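Local coordinates for protein homocitrate synthase (Sulfolobus acidocaldarius, PDB 6KTQ) that condenses 2-oxoglutarate with acetyl-CoA in an aldol-type reaction to give homocitrate, the first step of lysine biosynthesis through alpha-aminoadipate, at residues Ile102-Arg107 and Ala117-Asp122; Asp122-Phe127 and His160-Arg165; Ile263-Val268 and Pro304-Thr309; Thr252-Leu257 and Glu289-Val294. All coordinates share one frame; numbering follows the deposited sequence.

How the contacts relate
From the N terminus, contact 1 comes first: it closes the short loop from strand 101-106 through helix 110-118 and hands Asp122 on to contact 2. Contact 2 pairs strand 123-129 with strand 163-169, closing a largely helical loop of 32 residues. The two touch along the sheet, Ala104 bonding to Arg123 and Ala125, and both reach coenzyme A. The centres of contacts 3 and 4 lie 23 to 30 Å from those of contacts 1 and 2. Their loops, 35 and 31 residues long, cross, the segments alternating as 252-257, 263-268, 289-294 and 304-309. They tie the loop after strand 249-252 and the start of helix 266-277 to helix 287-298 and the loop beyond it.

Contact 1 of 4, residues Ile102-Arg107 and Ala117-Asp122; sequences IVAHSR and AEIEAD. With COA (coenzyme A), chain E.
Ile102 and Ala104 meet Ala121 and Asp122 in a buried contact within the beta-alpha-beta unit strand 101-106, helix 110-118, strand 123-129 of the TIM barrel. Segment 117-122 is the return from the helix to the second strand. It leaves the helix through a Schellman motif, with Glu120 at positive phi, and that turn brings two alkyl groups onto the first strand. Ala121 CB sits 3.8 Å from Ala104 CB; Ile119 CD1 approaches the same methyl, Ala104 CB, more loosely at 4.3 Å, and Tyr83 and Ile86 of helix 80-94 also pack on Ile119.

The polar part lies at the start of the strand. Asp122 carries its CG anti to the carbonyl carbon (chi1 -61°), which lays the carboxylate in front of Ile102 N. Lys93 makes a salt bridge to the same oxygen, OD2, that Ile102 uses; this double grip on one oxygen probably steadies the carboxylate and helps keep it ionised.

Farther along, the strand and its exit serve the ligands. His105 NE2 bonds to 2-oxoglutarate, while the alkyl part of Arg107 lies over a face of the coenzyme A adenine, with Arg107 CB 3.6 Å from N1A. The coenzyme's CDP methyl covers the centre of one guanidinium face, Asp112 takes NE in a salt bridge, and Arg107 NH1 adds a weak bond to the ribose O4B at 3.3 Å.

Back at the helix return, Ile102 N points almost straight at Asp122 OD2, 2.9 Å away with an N-H...O angle of 176°, and meets it on the anti side, 20° out of the carboxylate plane.

Contact 2 of 4, residues Asp122-Phe127 and His160-Arg165; sequences DRIAIF and HGVKVR. With COA (coenzyme A), chain E; AKG (2-oxoglutaric acid), chain D.
Two neighbouring parallel strands of the TIM barrel, 123-129 and 163-169, pair here, with Arg123 beside Lys163, Ile124 beside Val164 and Ala125 beside Arg165. Three backbone bonds knit them: Ile124 N to Lys163 O (3.0 Å), Arg165 N to Ile124 O (2.9 Å) and Ile126 N to Arg165 O (2.9 Å). At the start of the pairing a water donates to Asp122 O and accepts from Lys163 N, while Lys163 NZ adds a weak bond to that carbonyl.

Ile124 and Val164 share one face, where the Ile124 side chain crosses Val162 at about a right angle, CD1 pressed to 3.5 Å from Val162 CG1; Val154 and Ala157 of helix 143-159 pack against Val164. The other face carries the arginines. Arg123 extends with CG anti to its N (chi1 174°), then bends at chi3, laying its guanidinium across Lys163 CB, with the Arg165 backbone N at its edge. Glu101 and Asp192 pair with its NE and NH1. A leucine at Arg123 would probably leave Asp192 without this mate and Glu101 with a long, weak pairing to Lys163.

The Arg165 guanidinium, 6° from parallel to that of Arg123, has the Ala125 methyl 3.3 Å above one face. Thr167 takes NE, Glu72 forms a salt bridge with NH2, and NH2 also reaches 2-oxoglutarate O4 at 2.8 Å in a weak, bent bond. Farther along strand 123-129, Phe127 O accepts from adenine N6A of coenzyme A at 2.8 Å. The strand pair thus reaches both ligands, and Arg165 shares its charge between Glu72 and the bound carboxylate, probably helping to balance both.

Contact 3 of 4, residues Ile263-Val268 and Pro304-Thr309; sequences IAPLQV and PNFPIT
The Phe306 ring wedges between Pro265, Gln267 and Val268, turning its edge to the proline: Pro265 CB lies near the ring plane, 3.7 Å from Phe306 CZ. The Gln267 amide crosses beside it, its plane turned 65° from the ring, with CD 3.6 Å from Phe306 CE2. Gln267 has CG between its own N and carbonyl carbon (chi1 57°) and bends again at chi2, which turns the amide out toward Phe306 and Thr309. From there NE2 gives a nearly straight bond to Thr309 OG1 (3.0 Å), with the hydroxyl oxygen only 3° out of the amide plane, and NE2 also reaches Asn255 OD1. A leucine in place of Gln267 would probably leave Asn255 OD1 and the Thr309 hydroxyl without this shared donor. Val268 CG2 fills the angle between Phe306 and Pro307, 3.7 Å from Pro307 CB. Ile308 CG1 lies 3.6 Å from Gln267 O, while Arg342 holds the Ile308 carbonyl. Pro265 is the N-cap of helix 266-277. The packing joins the loop that follows helix 287-298 to the start of helix 266-277, which comes just after strand 249-252, the last strand of the TIM barrel.

Contact 4 of 4, residues Thr252-Leu257 and Glu289-Val294; sequences TTLNGL and EVASLV
Leu254, Asn255 and Leu257, on the loop that follows strand 249-252 of the TIM barrel, lie against one side of helix 287-298. Asn255 makes the polar link: ND2 bonds to Ala291 O at 3.1 Å and 175°, on a carbonyl lone pair and within 2° of its own amide plane. The other end of that amide presses OD1 to 3.3 Å from Ala291 CB.

Around this bond the apolar groups close in. Leu254 crosses Val290 at about a right angle, CG lying 3.8 Å from Val290 CG1, and Leu254 CB packs on Val294 CG2 at the same 3.8 Å. Leu257 CD1 and Val294 CG1 are squeezed to 3.4 Å, closer than two methyls normally sit. Val294 sets CG1 anti to its N (chi1 169°), and that branch takes both Leu257 and the Asn255 amide, while CG2 is left for Leu254.

A second shell holds these groups in place. With OD1 already held by Gln267, the Asn255 amide is probably kept from flipping. Leu63 and Ile66 of helix 53-66 pack on Leu254 and Val290, and Thr39 bonds to Leu254 N. The loop itself turns through Asn255 and Gly256, both at positive phi, and is pinned across its base: Leu257 N reaches Leu254 O, and Thr253 OG1 donates to Leu257 O at 2.7 Å.

Contact 1 of 4, residues Ile102-Arg107 and Ala117-Asp122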
# COMPACT_ATOMS: atom_id res chain seq x y z
N ILE A 102 26.93 -12.49 -6.84
CA ILE A 102 27.02 -13.41 -7.97
C ILE A 102 26.11 -14.61 -7.78
O ILE A 102 26.25 -15.38 -6.81
CB ILE A 102 28.46 -13.88 -8.22
CG1 ILE A 102 29.43 -12.69 -8.26
CG2 ILE A 102 28.53 -14.69 -9.52
CD1 ILE A 102 29.11 -11.61 -9.29
N VAL A 103 25.18 -14.76 -8.71
CA VAL A 103 24.21 -15.83 -8.70
C VAL A 103 24.51 -16.84 -9.81
O VAL A 103 24.75 -16.46 -10.96
CB VAL A 103 22.79 -15.29 -8.89
CG1 VAL A 103 21.77 -16.41 -8.73
CG2 VAL A 103 22.53 -14.10 -7.95
N ALA A 104 24.49 -18.12 -9.45
CA ALA A 104 24.62 -19.22 -10.39
C ALA A 104 23.29 -19.96 -10.49
O ALA A 104 22.63 -20.24 -9.47
CB ALA A 104 25.72 -20.18 -9.95
N HIS A 105 22.93 -20.30 -11.71
CA HIS A 105 21.70 -20.97 -11.99
C HIS A 105 21.91 -22.47 -11.82
O HIS A 105 23.04 -22.98 -11.97
CB HIS A 105 21.29 -20.63 -13.42
CG HIS A 105 19.84 -20.29 -13.59
ND1 HIS A 105 19.10 -20.71 -14.67
CD2 HIS A 105 19.01 -19.55 -12.83
CE1 HIS A 105 17.87 -20.25 -14.56
NE2 HIS A 105 17.78 -19.55 -13.45
N SER A 106 20.82 -23.20 -11.54
CA SER A 106 20.88 -24.64 -11.31
C SER A 106 19.54 -25.33 -11.54
O SER A 106 18.49 -24.83 -11.14
CB SER A 106 21.32 -24.87 -9.86
OG SER A 106 21.57 -26.23 -9.58
N ARG A 107 19.56 -26.50 -12.19
CA ARG A 107 18.39 -27.36 -12.19
C ARG A 107 18.26 -27.94 -10.80
O ARG A 107 19.16 -27.80 -9.96
CB ARG A 107 18.52 -28.50 -13.22
CG ARG A 107 18.35 -28.00 -14.64
CD ARG A 107 18.49 -29.13 -15.63
NE ARG A 107 19.83 -29.68 -15.52
CZ ARG A 107 20.22 -30.81 -16.10
NH1 ARG A 107 19.38 -31.51 -16.87
NH2 ARG A 107 21.47 -31.20 -15.94
N ALA A 117 28.03 -24.98 -6.01
CA ALA A 117 28.74 -24.87 -4.73
C ALA A 117 30.26 -24.81 -4.90
O ALA A 117 30.95 -23.95 -4.34
CB ALA A 117 28.37 -26.04 -3.83
N GLU A 118 30.78 -25.71 -5.73
CA GLU A 118 32.22 -25.82 -5.95
C GLU A 118 32.86 -24.54 -6.55
O GLU A 118 33.97 -24.17 -6.16
CB GLU A 118 32.52 -27.13 -6.70
CG GLU A 118 33.72 -27.18 -7.64
CD GLU A 118 33.29 -27.02 -9.08
OE1 GLU A 118 33.23 -28.02 -9.83
OE2 GLU A 118 32.97 -25.87 -9.45
N ILE A 119 32.16 -23.84 -7.46
CA ILE A 119 32.69 -22.54 -7.98
C ILE A 119 32.56 -21.37 -7.00
O ILE A 119 33.00 -20.28 -7.33
CB ILE A 119 32.01 -22.05 -9.29
CG1 ILE A 119 30.50 -22.18 -9.21
CG2 ILE A 119 32.58 -22.76 -10.51
CD1 ILE A 119 29.77 -21.44 -10.29
N GLU A 120 31.90 -21.57 -5.87
CA GLU A 120 31.82 -20.58 -4.80
C GLU A 120 30.96 -19.36 -5.16
O GLU A 120 31.33 -18.22 -4.89
CB GLU A 120 33.22 -20.13 -4.36
CG GLU A 120 34.04 -21.23 -3.70
CD GLU A 120 35.27 -20.66 -3.03
OE1 GLU A 120 36.22 -20.27 -3.75
OE2 GLU A 120 35.28 -20.54 -1.79
N ALA A 121 29.80 -19.60 -5.78
CA ALA A 121 28.86 -18.52 -6.02
C ALA A 121 28.29 -18.00 -4.70
O ALA A 121 28.17 -18.75 -3.73
CB ALA A 121 27.74 -18.99 -6.91
N ASP A 122 27.91 -16.73 -4.69
CA ASP A 122 27.24 -16.13 -3.54
C ASP A 122 25.86 -16.72 -3.33
O ASP A 122 25.42 -16.86 -2.20
CB ASP A 122 27.12 -14.61 -3.69
CG ASP A 122 28.46 -13.94 -3.78
OD1 ASP A 122 29.38 -14.40 -3.07
OD2 ASP A 122 28.61 -12.94 -4.54
N1A COA E . 15.22 -29.71 -12.67
C2A COA E . 15.56 -30.99 -13.00
N3A COA E . 15.51 -31.47 -14.27
C4A COA E . 15.07 -30.71 -15.29
C5A COA E . 14.69 -29.32 -15.02
C6A COA E . 14.78 -28.85 -13.62
N6A COA E . 14.43 -27.58 -13.33
N7A COA E . 14.32 -28.78 -16.19
C8A COA E . 14.44 -29.75 -17.15
N9A COA E . 14.88 -30.89 -16.60
C1B COA E . 15.24 -32.13 -17.30
C2B COA E . 14.18 -32.72 -18.19
O2B COA E . 13.21 -33.47 -17.48
C3B COA E . 15.06 -33.58 -19.06
O3B COA E . 15.59 -34.71 -18.40
P3B COA E . 15.74 -36.09 -19.21
O7A COA E . 15.69 -37.06 -18.08
O8A COA E . 17.07 -35.92 -19.90
O9A COA E . 14.58 -36.16 -20.15
C4B COA E . 16.23 -32.68 -19.36
O4B COA E . 16.33 -31.83 -18.19
C5B COA E . 15.76 -32.12 -20.70
O5B COA E . 16.68 -31.40 -21.41
P1A COA E . 17.84 -31.84 -22.43
O1A COA E . 18.16 -30.42 -22.71
O2A COA E . 17.43 -32.77 -23.55
O3A COA E . 18.85 -32.56 -21.41
P2A COA E . 20.43 -32.67 -21.51
O4A COA E . 20.81 -33.14 -22.89
O5A COA E . 20.90 -33.38 -20.28
O6A COA E . 20.96 -31.17 -21.32
CBP COA E . 21.30 -29.06 -20.20
CCP COA E . 20.67 -30.45 -20.11
CDP COA E . 20.99 -28.23 -18.95
CEP COA E . 22.83 -29.22 -20.31
CAP COA E . 20.77 -28.41 -21.48
OAP COA E . 19.34 -28.45 -21.58
C9P COA E . 21.21 -26.98 -21.57
O9P COA E . 22.37 -26.74 -21.77
N8P COA E . 20.24 -26.07 -21.41
C7P COA E . 20.46 -24.64 -21.46
C6P COA E . 20.08 -23.99 -20.12
C5P COA E . 18.59 -24.10 -19.90
O5P COA E . 17.93 -24.93 -20.54
N4P COA E . 18.05 -23.28 -18.99
C3P COA E . 16.63 -23.39 -18.65
C2P COA E . 16.08 -22.23 -17.84
S1P COA E . 14.40 -22.73 -17.36

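Contact 2 of 4, residues Asp122-Phe127 and His160-Arg165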
# COMPACT_ATOMS: atom_id res chain seq x y z
N ASP A 122 27.91 -16.73 -4.69
CA ASP A 122 27.24 -16.13 -3.54
C ASP A 122 25.86 -16.72 -3.33
O ASP A 122 25.42 -16.86 -2.20
CB ASP A 122 27.12 -14.61 -3.69
CG ASP A 122 28.46 -13.94 -3.78
OD1 ASP A 122 29.38 -14.40 -3.07
OD2 ASP A 122 28.61 -12.94 -4.54
N ARG A 123 25.20 -17.09 -4.43
CA ARG A 123 23.84 -17.59 -4.38
C ARG A 123 23.63 -18.59 -5.48
O ARG A 123 24.17 -18.42 -6.59
CB ARG A 123 22.84 -16.43 -4.54
CG ARG A 123 21.39 -16.90 -4.65
CD ARG A 123 20.39 -15.74 -4.68
NE ARG A 123 20.48 -14.93 -3.46
CZ ARG A 123 19.85 -15.19 -2.32
NH1 ARG A 123 19.00 -16.19 -2.21
NH2 ARG A 123 20.04 -14.39 -1.31
N ILE A 124 22.83 -19.61 -5.18
CA ILE A 124 22.46 -20.64 -6.15
C ILE A 124 20.96 -20.52 -6.38
O ILE A 124 20.19 -20.53 -5.44
CB ILE A 124 22.85 -22.07 -5.65
CG1 ILE A 124 24.39 -22.23 -5.65
CG2 ILE A 124 22.20 -23.14 -6.51
CD1 ILE A 124 24.90 -23.54 -5.06
N ALA A 125 20.56 -20.35 -7.64
CA ALA A 125 19.15 -20.23 -8.02
C ALA A 125 18.67 -21.50 -8.65
O ALA A 125 19.02 -21.80 -9.80
CB ALA A 125 18.95 -19.07 -8.98
N ILE A 126 17.89 -22.27 -7.89
CA ILE A 126 17.34 -23.52 -8.39
C ILE A 126 15.99 -23.23 -8.98
O ILE A 126 15.14 -22.63 -8.31
CB ILE A 126 17.20 -24.58 -7.29
CG1 ILE A 126 18.58 -24.97 -6.73
CG2 ILE A 126 16.49 -25.79 -7.85
CD1 ILE A 126 18.51 -25.79 -5.46
N PHE A 127 15.80 -23.66 -10.21
CA PHE A 127 14.53 -23.47 -10.90
C PHE A 127 13.77 -24.77 -11.08
O PHE A 127 14.37 -25.82 -11.19
CB PHE A 127 14.74 -22.75 -12.26
CG PHE A 127 15.65 -23.47 -13.21
CD1 PHE A 127 17.02 -23.23 -13.21
CD2 PHE A 127 15.12 -24.34 -14.16
CE1 PHE A 127 17.86 -23.88 -14.10
CE2 PHE A 127 15.94 -24.99 -15.06
CZ PHE A 127 17.31 -24.77 -15.03
N HIS A 160 25.44 -26.78 1.69
CA HIS A 160 26.79 -26.35 1.31
C HIS A 160 27.17 -24.98 1.88
O HIS A 160 28.27 -24.50 1.64
CB HIS A 160 26.95 -26.29 -0.22
CG HIS A 160 26.89 -27.63 -0.89
ND1 HIS A 160 25.72 -28.34 -1.04
CD2 HIS A 160 27.86 -28.37 -1.48
CE1 HIS A 160 25.97 -29.46 -1.69
NE2 HIS A 160 27.26 -29.50 -1.98
N GLY A 161 26.28 -24.34 2.63
CA GLY A 161 26.54 -23.01 3.16
C GLY A 161 26.47 -21.90 2.13
O GLY A 161 27.21 -20.92 2.21
N VAL A 162 25.59 -22.03 1.15
CA VAL A 162 25.35 -20.94 0.21
C VAL A 162 23.89 -20.53 0.27
O VAL A 162 23.03 -21.39 0.48
CB VAL A 162 25.74 -21.33 -1.22
CG1 VAL A 162 24.79 -22.37 -1.79
CG2 VAL A 162 25.77 -20.10 -2.11
N LYS A 163 23.61 -19.24 0.06
CA LYS A 163 22.24 -18.74 -0.04
C LYS A 163 21.53 -19.34 -1.24
O LYS A 163 22.13 -19.54 -2.29
CB LYS A 163 22.23 -17.22 -0.10
CG LYS A 163 22.59 -16.60 1.25
CD LYS A 163 22.45 -15.09 1.29
CE LYS A 163 23.73 -14.35 0.91
NZ LYS A 163 24.07 -14.45 -0.54
N VAL A 164 20.24 -19.66 -1.06
CA VAL A 164 19.47 -20.30 -2.10
C VAL A 164 18.22 -19.52 -2.50
O VAL A 164 17.35 -19.20 -1.68
CB VAL A 164 19.09 -21.72 -1.70
CG1 VAL A 164 18.32 -22.41 -2.82
CG2 VAL A 164 20.34 -22.50 -1.36
N ARG A 165 18.13 -19.22 -3.79
CA ARG A 165 16.87 -18.78 -4.37
C ARG A 165 16.18 -19.95 -5.05
O ARG A 165 16.84 -20.80 -5.63
CB ARG A 165 17.10 -17.63 -5.36
CG ARG A 165 15.82 -17.20 -6.04
CD ARG A 165 16.13 -16.13 -7.07
NE ARG A 165 16.25 -16.66 -8.42
CZ ARG A 165 17.08 -16.19 -9.35
NH1 ARG A 165 17.93 -15.21 -9.09
NH2 ARG A 165 17.07 -16.75 -10.56
N1A COA E . 15.22 -29.71 -12.67
C2A COA E . 15.56 -30.99 -13.00
N3A COA E . 15.51 -31.47 -14.27
C4A COA E . 15.07 -30.71 -15.29
C5A COA E . 14.69 -29.32 -15.02
C6A COA E . 14.78 -28.85 -13.62
N6A COA E . 14.43 -27.58 -13.33
N7A COA E . 14.32 -28.78 -16.19
C8A COA E . 14.44 -29.75 -17.15
N9A COA E . 14.88 -30.89 -16.60
C1B COA E . 15.24 -32.13 -17.30
C2B COA E . 14.18 -32.72 -18.19
O2B COA E . 13.21 -33.47 -17.48
C3B COA E . 15.06 -33.58 -19.06
O3B COA E . 15.59 -34.71 -18.40
P3B COA E . 15.74 -36.09 -19.21
O7A COA E . 15.69 -37.06 -18.08
O8A COA E . 17.07 -35.92 -19.90
O9A COA E . 14.58 -36.16 -20.15
C4B COA E . 16.23 -32.68 -19.36
O4B COA E . 16.33 -31.83 -18.19
C5B COA E . 15.76 -32.12 -20.70
O5B COA E . 16.68 -31.40 -21.41
P1A COA E . 17.84 -31.84 -22.43
O1A COA E . 18.16 -30.42 -22.71
O2A COA E . 17.43 -32.77 -23.55
O3A COA E . 18.85 -32.56 -21.41
P2A COA E . 20.43 -32.67 -21.51
O4A COA E . 20.81 -33.14 -22.89
O5A COA E . 20.90 -33.38 -20.28
O6A COA E . 20.96 -31.17 -21.32
CBP COA E . 21.30 -29.06 -20.20
CCP COA E . 20.67 -30.45 -20.11
CDP COA E . 20.99 -28.23 -18.95
CEP COA E . 22.83 -29.22 -20.31
CAP COA E . 20.77 -28.41 -21.48
OAP COA E . 19.34 -28.45 -21.58
C9P COA E . 21.21 -26.98 -21.57
O9P COA E . 22.37 -26.74 -21.77
N8P COA E . 20.24 -26.07 -21.41
C7P COA E . 20.46 -24.64 -21.46
C6P COA E . 20.08 -23.99 -20.12
C5P COA E . 18.59 -24.10 -19.90
O5P COA E . 17.93 -24.93 -20.54
N4P COA E . 18.05 -23.28 -18.99
C3P COA E . 16.63 -23.39 -18.65
C2P COA E . 16.08 -22.23 -17.84
S1P COA E . 14.40 -22.73 -17.36
C1 AKG D . 11.91 -18.42 -16.71
O1 AKG D . 11.35 -17.58 -17.44
O2 AKG D . 11.24 -19.36 -16.23
C2 AKG D . 13.35 -18.28 -16.44
O5 AKG D . 14.13 -17.95 -17.34
C3 AKG D . 13.87 -18.50 -15.02
C4 AKG D . 13.79 -17.14 -14.31
C5 AKG D . 14.42 -17.05 -12.93
O3 AKG D . 13.90 -16.21 -12.13
O4 AKG D . 15.40 -17.80 -12.61
O HOH W 1 26.12 -17.60 0.28

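Contact 3 of 4, residues Ile263-Val268 and Pro304-Thr309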
# COMPACT_ATOMS: atom_id res chain seq x y z
N ILE A 263 13.35 -10.36 -21.73
CA ILE A 263 12.77 -9.89 -20.47
C ILE A 263 12.87 -8.39 -20.33
O ILE A 263 13.31 -7.68 -21.26
CB ILE A 263 13.34 -10.62 -19.23
CG1 ILE A 263 14.81 -10.29 -18.94
CG2 ILE A 263 13.14 -12.12 -19.37
CD1 ILE A 263 15.23 -10.66 -17.52
N ALA A 264 12.36 -7.88 -19.21
CA ALA A 264 12.38 -6.44 -18.95
C ALA A 264 13.75 -5.82 -19.22
O ALA A 264 14.75 -6.26 -18.67
CB ALA A 264 11.97 -6.17 -17.49
N PRO A 265 13.82 -4.76 -20.05
CA PRO A 265 15.13 -4.22 -20.36
C PRO A 265 15.64 -3.24 -19.32
O PRO A 265 14.92 -2.32 -18.91
CB PRO A 265 14.93 -3.55 -21.71
CG PRO A 265 13.48 -3.24 -21.77
CD PRO A 265 12.80 -4.32 -21.01
N LEU A 266 16.90 -3.40 -18.93
CA LEU A 266 17.48 -2.62 -17.86
C LEU A 266 17.31 -1.12 -18.03
O LEU A 266 16.88 -0.40 -17.09
CB LEU A 266 18.94 -2.98 -17.64
CG LEU A 266 19.65 -2.22 -16.54
CD1 LEU A 266 18.94 -2.31 -15.19
CD2 LEU A 266 21.09 -2.71 -16.45
N GLN A 267 17.61 -0.62 -19.23
CA GLN A 267 17.61 0.84 -19.43
C GLN A 267 16.21 1.43 -19.27
O GLN A 267 16.07 2.53 -18.74
CB GLN A 267 18.25 1.24 -20.75
CG GLN A 267 17.64 0.63 -22.00
CD GLN A 267 18.41 -0.60 -22.46
OE1 GLN A 267 18.35 -1.65 -21.84
NE2 GLN A 267 19.11 -0.46 -23.57
N VAL A 268 15.19 0.69 -19.68
CA VAL A 268 13.82 1.18 -19.61
C VAL A 268 13.31 1.07 -18.18
O VAL A 268 12.75 2.01 -17.66
CB VAL A 268 12.88 0.44 -20.59
CG1 VAL A 268 11.53 1.13 -20.64
CG2 VAL A 268 13.48 0.41 -21.99
N PRO A 304 16.23 2.09 -33.58
CA PRO A 304 16.41 3.50 -33.20
C PRO A 304 15.31 4.01 -32.27
O PRO A 304 15.48 5.02 -31.63
CB PRO A 304 16.37 4.24 -34.55
CG PRO A 304 15.66 3.32 -35.47
CD PRO A 304 15.94 1.92 -35.01
N ASN A 305 14.19 3.31 -32.21
CA ASN A 305 13.09 3.69 -31.32
C ASN A 305 13.14 3.03 -29.93
O ASN A 305 12.16 3.08 -29.16
CB ASN A 305 11.72 3.48 -32.05
CG ASN A 305 11.24 2.01 -32.06
OD1 ASN A 305 10.07 1.74 -32.38
ND2 ASN A 305 12.09 1.08 -31.70
N PHE A 306 14.27 2.42 -29.57
CA PHE A 306 14.34 1.76 -28.28
C PHE A 306 14.30 2.83 -27.21
O PHE A 306 15.04 3.81 -27.27
CB PHE A 306 15.58 0.90 -28.11
CG PHE A 306 15.42 -0.14 -27.06
CD1 PHE A 306 14.75 -1.32 -27.36
CD2 PHE A 306 15.88 0.05 -25.77
CE1 PHE A 306 14.58 -2.30 -26.40
CE2 PHE A 306 15.73 -0.93 -24.80
CZ PHE A 306 15.07 -2.11 -25.12
N PRO A 307 13.45 2.64 -26.19
CA PRO A 307 13.37 3.69 -25.17
C PRO A 307 14.69 3.97 -24.45
O PRO A 307 15.48 3.05 -24.21
CB PRO A 307 12.31 3.15 -24.19
CG PRO A 307 11.42 2.33 -25.05
CD PRO A 307 12.38 1.65 -26.03
N ILE A 308 14.91 5.25 -24.11
CA ILE A 308 16.02 5.72 -23.26
C ILE A 308 17.37 5.75 -23.98
O ILE A 308 18.02 6.80 -24.01
CB ILE A 308 16.17 4.92 -21.96
CG1 ILE A 308 14.82 4.77 -21.23
CG2 ILE A 308 17.24 5.54 -21.05
CD1 ILE A 308 14.02 6.04 -21.05
N THR A 309 17.81 4.61 -24.51
CA THR A 309 19.10 4.52 -25.19
C THR A 309 18.97 4.55 -26.71
O THR A 309 19.96 4.61 -27.41
CB THR A 309 19.86 3.24 -24.79
OG1 THR A 309 19.10 2.08 -25.13
CG2 THR A 309 20.13 3.25 -23.28

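Contact 4 of 4, residues Thr252-Leu257 and Glu289-Val294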
# COMPACT_ATOMS: atom_id res chain seq x y z
N THR A 252 16.51 -8.10 -14.98
CA THR A 252 16.61 -7.40 -16.25
C THR A 252 17.68 -8.01 -17.15
O THR A 252 18.51 -8.81 -16.71
CB THR A 252 16.98 -5.92 -16.04
OG1 THR A 252 18.26 -5.81 -15.44
CG2 THR A 252 15.97 -5.19 -15.23
N THR A 253 17.61 -7.66 -18.43
CA THR A 253 18.75 -7.78 -19.33
C THR A 253 18.98 -6.45 -20.01
O THR A 253 18.04 -5.64 -20.17
CB THR A 253 18.51 -8.81 -20.42
OG1 THR A 253 17.31 -8.46 -21.13
CG2 THR A 253 18.40 -10.22 -19.85
N LEU A 254 20.21 -6.20 -20.41
CA LEU A 254 20.46 -5.07 -21.30
C LEU A 254 19.71 -5.32 -22.60
O LEU A 254 19.67 -6.44 -23.11
CB LEU A 254 21.94 -4.85 -21.57
CG LEU A 254 22.64 -3.83 -20.69
CD1 LEU A 254 21.95 -2.47 -20.80
CD2 LEU A 254 22.71 -4.35 -19.27
N ASN A 255 19.05 -4.29 -23.10
CA ASN A 255 18.54 -4.27 -24.46
C ASN A 255 17.38 -5.21 -24.71
O ASN A 255 17.04 -5.50 -25.85
CB ASN A 255 19.66 -4.58 -25.47
CG ASN A 255 20.86 -3.64 -25.33
OD1 ASN A 255 20.79 -2.59 -24.69
ND2 ASN A 255 21.97 -4.03 -25.94
N GLY A 256 16.77 -5.74 -23.66
CA GLY A 256 15.65 -6.66 -23.86
C GLY A 256 16.09 -8.00 -24.43
O GLY A 256 15.33 -8.65 -25.17
N LEU A 257 17.32 -8.39 -24.16
CA LEU A 257 17.76 -9.74 -24.51
C LEU A 257 16.98 -10.82 -23.71
O LEU A 257 16.43 -10.57 -22.61
CB LEU A 257 19.26 -9.89 -24.31
CG LEU A 257 20.14 -9.08 -25.28
CD1 LEU A 257 21.59 -9.09 -24.81
CD2 LEU A 257 20.06 -9.61 -26.71
N GLU A 289 26.25 3.51 -22.54
CA GLU A 289 27.55 2.87 -22.71
C GLU A 289 27.43 1.38 -22.51
O GLU A 289 27.98 0.59 -23.30
CB GLU A 289 28.57 3.47 -21.74
CG GLU A 289 29.96 2.85 -21.82
CD GLU A 289 30.82 3.20 -20.61
OE1 GLU A 289 31.30 2.26 -19.92
OE2 GLU A 289 31.00 4.40 -20.33
N VAL A 290 26.68 0.96 -21.49
CA VAL A 290 26.54 -0.46 -21.22
C VAL A 290 25.67 -1.13 -22.28
O VAL A 290 25.98 -2.25 -22.73
CB VAL A 290 26.06 -0.73 -19.78
CG1 VAL A 290 25.88 -2.23 -19.54
CG2 VAL A 290 27.09 -0.14 -18.80
N ALA A 291 24.61 -0.46 -22.70
CA ALA A 291 23.77 -0.96 -23.78
C ALA A 291 24.58 -1.17 -25.07
O ALA A 291 24.39 -2.15 -25.80
CB ALA A 291 22.67 0.03 -24.05
N SER A 292 25.44 -0.21 -25.35
CA SER A 292 26.29 -0.25 -26.56
C SER A 292 27.30 -1.42 -26.51
O SER A 292 27.49 -2.15 -27.49
CB SER A 292 26.94 1.11 -26.74
OG SER A 292 27.93 1.03 -27.74
N LEU A 293 27.87 -1.64 -25.33
CA LEU A 293 28.73 -2.82 -25.08
C LEU A 293 28.04 -4.14 -25.33
O LEU A 293 28.59 -5.04 -25.97
CB LEU A 293 29.26 -2.79 -23.66
CG LEU A 293 30.25 -3.89 -23.27
CD1 LEU A 293 31.55 -3.71 -24.03
CD2 LEU A 293 30.49 -3.83 -21.78
N VAL A 294 26.82 -4.29 -24.83
CA VAL A 294 26.11 -5.53 -25.00
C VAL A 294 25.69 -5.69 -26.45
O VAL A 294 25.66 -6.78 -27.00
CB VAL A 294 24.93 -5.63 -24.03
CG1 VAL A 294 24.02 -6.80 -24.39
CG2 VAL A 294 25.46 -5.76 -22.59